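Local atomic coordinates of uncharacterized protein AF_1796 (Archaeoglobus fulgidus, PDB entry 1VIM), a protein that is of unknown function but probably binds a carbohydrate derivative and may act as an isomerase. Residues Glu19-His24 against Phe162-Met167; Glu39-Ile44 against Val174-Met179. One frame throughout, in Å; residues are numbered along the deposited sequence. Where two conformers were deposited one is given.

Overall arrangement
Both contacts are made by the long helix 160-181, interaction 1 near its start and interaction 2 near its end, with centres about 21 Å apart and nearest atoms about 7 Å apart. In interaction 1 it receives residues 19-24 of helix 12-31; in interaction 2 it receives residues 39-44 of helix 34-46, the next helix in the chain. The two N-terminal helices are thus packed on one helix near the C-terminus, with the strands of the parallel sheet lying between them in sequence. Both contacts also touch the second subunit, so the long helix serves the fold and the assembly together. No ligand marks a site at either contact.

Interaction 1 of 2, residues Glu19-His24 against Phe162-Met167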
# COMPACT_ATOMS: atom_id res chain seq x y z
N GLU A 19 3.52 19.53 -25.21
CA GLU A 19 3.13 19.47 -26.62
C GLU A 19 2.99 18.01 -27.04
O GLU A 19 2.02 17.66 -27.70
CB GLU A 19 4.14 20.18 -27.52
CG GLU A 19 3.72 20.34 -29.00
CD GLU A 19 3.72 19.06 -29.85
OE1 GLU A 19 4.65 18.27 -29.73
OE2 GLU A 19 2.77 18.85 -30.66
N VAL A 20 3.94 17.17 -26.67
CA VAL A 20 3.87 15.75 -27.01
C VAL A 20 2.62 15.10 -26.41
O VAL A 20 1.92 14.38 -27.11
CB VAL A 20 5.14 14.99 -26.58
CG1 VAL A 20 4.98 13.47 -26.82
CG2 VAL A 20 6.33 15.53 -27.32
N VAL A 21 2.31 15.40 -25.14
CA VAL A 21 1.09 14.87 -24.53
C VAL A 21 -0.14 15.27 -25.36
O VAL A 21 -0.98 14.42 -25.65
CB VAL A 21 0.96 15.33 -23.06
CG1 VAL A 21 -0.41 14.92 -22.47
CG2 VAL A 21 2.05 14.68 -22.25
N SER A 22 -0.21 16.56 -25.76
CA SER A 22 -1.32 17.05 -26.60
C SER A 22 -1.45 16.21 -27.86
O SER A 22 -2.57 15.78 -28.24
CB SER A 22 -1.05 18.49 -27.00
OG SER A 22 -1.36 19.34 -25.93
N GLU A 23 -0.33 15.93 -28.51
CA GLU A 23 -0.37 15.17 -29.76
C GLU A 23 -0.83 13.75 -29.53
O GLU A 23 -1.57 13.20 -30.33
CB GLU A 23 1.01 15.19 -30.42
CG GLU A 23 1.07 14.48 -31.77
CD GLU A 23 0.44 15.26 -32.91
OE1 GLU A 23 -0.05 16.39 -32.69
OE2 GLU A 23 0.45 14.72 -34.03
N HIS A 24 -0.40 13.16 -28.42
CA HIS A 24 -0.82 11.80 -28.10
C HIS A 24 -2.29 11.68 -27.75
O HIS A 24 -2.90 10.66 -28.09
CB HIS A 24 0.09 11.22 -27.01
CG HIS A 24 1.41 10.78 -27.55
ND1 HIS A 24 1.81 9.47 -27.55
CD2 HIS A 24 2.41 11.48 -28.15
CE1 HIS A 24 3.00 9.37 -28.12
NE2 HIS A 24 3.38 10.58 -28.51
N PHE A 162 2.77 5.92 -22.39
CA PHE A 162 1.74 4.89 -22.26
C PHE A 162 0.93 5.14 -20.97
O PHE A 162 -0.31 5.07 -20.97
CB PHE A 162 2.32 3.47 -22.19
CG PHE A 162 1.31 2.46 -21.74
CD1 PHE A 162 0.33 2.01 -22.63
CD2 PHE A 162 1.28 2.03 -20.40
CE1 PHE A 162 -0.67 1.12 -22.21
CE2 PHE A 162 0.29 1.15 -19.97
CZ PHE A 162 -0.68 0.69 -20.87
N GLU A 163 1.61 5.41 -19.87
CA GLU A 163 0.91 5.50 -18.58
C GLU A 163 -0.05 6.68 -18.57
O GLU A 163 -1.21 6.53 -18.20
CB GLU A 163 1.93 5.65 -17.45
CG GLU A 163 2.79 4.40 -17.33
CD GLU A 163 3.97 4.58 -16.46
OE1 GLU A 163 4.20 5.71 -15.99
OE2 GLU A 163 4.70 3.57 -16.30
N LEU A 164 0.38 7.83 -19.06
CA LEU A 164 -0.53 8.98 -19.12
C LEU A 164 -1.69 8.72 -20.06
O LEU A 164 -2.83 9.06 -19.77
CB LEU A 164 0.23 10.23 -19.61
CG LEU A 164 1.25 10.79 -18.64
CD1 LEU A 164 1.98 11.94 -19.31
CD2 LEU A 164 0.58 11.20 -17.33
N THR A 165 -1.41 8.11 -21.20
CA THR A 165 -2.47 7.90 -22.17
C THR A 165 -3.47 6.87 -21.63
O THR A 165 -4.68 7.02 -21.83
CB THR A 165 -1.86 7.43 -23.50
OG1 THR A 165 -0.89 8.39 -23.95
CG2 THR A 165 -2.93 7.42 -24.62
N ALA A 166 -2.98 5.84 -20.97
CA ALA A 166 -3.84 4.82 -20.39
C ALA A 166 -4.72 5.43 -19.28
O ALA A 166 -5.91 5.14 -19.19
CB ALA A 166 -3.01 3.62 -19.87
N MET A 167 -4.14 6.29 -18.45
CA MET A 167 -4.92 6.96 -17.42
C MET A 167 -6.03 7.78 -18.04
O MET A 167 -7.20 7.72 -17.60
CB MET A 167 -4.02 7.86 -16.56
CG MET A 167 -4.74 8.39 -15.30
SD MET A 167 -5.33 7.12 -14.06
CE MET A 167 -7.11 6.73 -14.55
O HOH W 1 -0.03 7.76 -26.43
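Leu164 meets Val21 of helix 12-31 through one methyl of each. Its CG stands anti to the carbonyl carbon (chi1 -69°) and the chain runs on extended, carrying CD1 to Val21 CG2 at 4.0 Å. The two side chains stand roughly perpendicular. Val21 also leans on Met161, one turn earlier on the long helix, while Phe17 adds to the apolar cover of Leu164.

Helix 12-31, the first helix of the chain, packs here on helix 160-181 of the alpha/beta SIS fold, whose parallel sheet is flanked by helices; Val21 and Leu164 have their CA atoms 8.2 Å apart.

At Thr165 the contact turns polar. The backbones are nearest here, with the CA atoms of His24 and Thr165 7.3 Å apart, yet His24 CB comes only to 4.3 Å from Thr165 OG1, and a water spans the polar groups. It donates to Thr165 OG1 over 2.7 Å and lies in the plane of the imidazole at its edge, 2.8 Å from His24 ND1. Thr165 OG1 is also hydrogen-bonded to Met161 O, within its own helix. On the other ring nitrogen, His24 NE2 pairs with Glu147 OE2, which together with the water holds the ring's rotation.

Interaction 2 of 2, residues Glu39-Ile44 against Val174-Met179; sequences EMIKLI and VAEIMM
Ile41 and Ile177 give this contact most of its buried surface, each facing the other helix from the point where the backbones are nearest, with CA atoms 7.5 Å apart. In both, CG1 stands anti to the carbonyl carbon (chi1 -69° in Ile41, -65° in Ile177), which sends it toward the other helix. The two chains lie alongside each other, pointing opposite ways, and meet flank to flank: Ile41 CG1 lies 4.1 Å from Ile177 CG1. Beyond that, Ile41 reaches on with CD1 to the aliphatic part of the neighbouring Glu176 and touches its CG at 3.8 Å, the two side chains roughly perpendicular. The glutamate CG is anti to the backbone N, and a bend at chi2 (66°) turns the carboxylate off the line of the first bonds.

Helix 34-46 is wedged between the parallel sheet and helix 160-181: Leu43 packs on strands 118-123 and 136-139, Met40 on those strands and on Leu170 and Leu173 of the long helix, and Ile41 on the long helix, where it also meets Leu173 and Gln180. Ile177 is backed by Leu72 and Tyr74, and Tyr74 covers Ile44 as well. This layering of helix on sheet belongs to the alpha/beta SIS fold.

The buried carboxylate of Glu176 is well supplied. Its OE2 is bonded to Gln180 NE2 and to His11 ND1 of the second subunit, and OE1 takes the backbone N of Leu14 of that subunit. The atoms that meet between 39-44 and 174-179 are all aliphatic carbons, which implies that van der Waals packing joins the segments, while the carboxylate is directed mainly to the second subunit.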
# COMPACT_ATOMS: atom_id res chain seq x y z
N GLU A 39 -16.61 -3.78 -26.22
CA GLU A 39 -16.37 -5.14 -25.72
C GLU A 39 -15.84 -5.10 -24.28
O GLU A 39 -16.21 -5.92 -23.43
CB GLU A 39 -15.38 -5.90 -26.61
CG GLU A 39 -15.93 -6.24 -27.99
CD GLU A 39 -14.84 -6.60 -28.98
OE1 GLU A 39 -13.65 -6.70 -28.57
OE2 GLU A 39 -15.17 -6.80 -30.18
N MET A 40 -14.95 -4.14 -24.02
CA MET A 40 -14.42 -3.96 -22.66
C MET A 40 -15.52 -3.59 -21.68
O MET A 40 -15.63 -4.17 -20.59
CB MET A 40 -13.30 -2.91 -22.65
CG MET A 40 -12.76 -2.61 -21.26
SD MET A 40 -11.28 -1.58 -21.36
CE MET A 40 -10.81 -1.49 -19.61
N ILE A 41 -16.37 -2.63 -22.06
CA ILE A 41 -17.51 -2.26 -21.21
C ILE A 41 -18.42 -3.46 -20.96
O ILE A 41 -18.85 -3.70 -19.84
CB ILE A 41 -18.32 -1.09 -21.83
CG1 ILE A 41 -17.47 0.17 -21.76
CG2 ILE A 41 -19.65 -0.86 -21.07
CD1 ILE A 41 -18.04 1.36 -22.52
N LYS A 42 -18.72 -4.22 -22.02
CA LYS A 42 -19.55 -5.40 -21.88
C LYS A 42 -18.99 -6.42 -20.87
O LYS A 42 -19.75 -6.93 -20.03
CB LYS A 42 -19.77 -6.07 -23.25
CG LYS A 42 -20.65 -7.31 -23.19
N LEU A 43 -17.68 -6.69 -20.92
CA LEU A 43 -17.09 -7.62 -19.95
C LEU A 43 -17.12 -7.07 -18.53
O LEU A 43 -17.40 -7.80 -17.57
CB LEU A 43 -15.65 -8.02 -20.32
CG LEU A 43 -15.42 -8.92 -21.53
CD1 LEU A 43 -14.00 -9.45 -21.50
CD2 LEU A 43 -16.40 -10.07 -21.54
N ILE A 44 -16.81 -5.78 -18.37
CA ILE A 44 -16.91 -5.17 -17.05
C ILE A 44 -18.34 -5.28 -16.48
O ILE A 44 -18.54 -5.59 -15.31
CB ILE A 44 -16.42 -3.68 -17.09
CG1 ILE A 44 -14.88 -3.65 -17.19
CG2 ILE A 44 -16.89 -2.90 -15.86
CD1 ILE A 44 -14.32 -2.24 -17.60
N VAL A 174 -14.69 5.80 -18.00
CA VAL A 174 -15.59 6.11 -16.89
C VAL A 174 -16.68 7.08 -17.35
O VAL A 174 -17.84 6.89 -17.04
CB VAL A 174 -14.80 6.68 -15.68
CG1 VAL A 174 -15.74 7.34 -14.68
CG2 VAL A 174 -14.05 5.56 -14.99
N ALA A 175 -16.30 8.14 -18.07
CA ALA A 175 -17.28 9.09 -18.58
C ALA A 175 -18.33 8.37 -19.43
O ALA A 175 -19.53 8.67 -19.35
CB ALA A 175 -16.57 10.15 -19.39
N GLU A 176 -17.89 7.44 -20.26
CA GLU A 176 -18.79 6.70 -21.15
C GLU A 176 -19.73 5.80 -20.36
O GLU A 176 -20.94 5.77 -20.62
CB GLU A 176 -17.96 5.88 -22.13
CG GLU A 176 -18.79 5.04 -23.10
CD GLU A 176 -19.62 5.86 -24.07
OE1 GLU A 176 -19.33 7.07 -24.28
OE2 GLU A 176 -20.57 5.27 -24.63
N ILE A 177 -19.19 5.08 -19.38
CA ILE A 177 -20.04 4.25 -18.52
C ILE A 177 -21.04 5.10 -17.74
O ILE A 177 -22.21 4.71 -17.61
CB ILE A 177 -19.17 3.38 -17.57
CG1 ILE A 177 -18.35 2.37 -18.39
CG2 ILE A 177 -20.07 2.64 -16.57
CD1 ILE A 177 -17.20 1.69 -17.64
N MET A 178 -20.63 6.26 -17.27
CA MET A 178 -21.59 7.12 -16.56
C MET A 178 -22.76 7.50 -17.46
O MET A 178 -23.91 7.43 -17.03
CB MET A 178 -20.93 8.39 -16.07
CG MET A 178 -19.98 8.16 -14.90
SD MET A 178 -19.01 9.61 -14.53
CE MET A 178 -20.32 10.73 -13.83
N MET A 179 -22.45 7.88 -18.69
CA MET A 179 -23.48 8.21 -19.67
C MET A 179 -24.43 7.02 -19.88
O MET A 179 -25.66 7.19 -19.82
CB MET A 179 -22.87 8.69 -20.99
CG MET A 179 -23.89 9.05 -22.09
SD MET A 179 -24.32 7.62 -23.08
CE MET A 179 -25.48 8.34 -24.25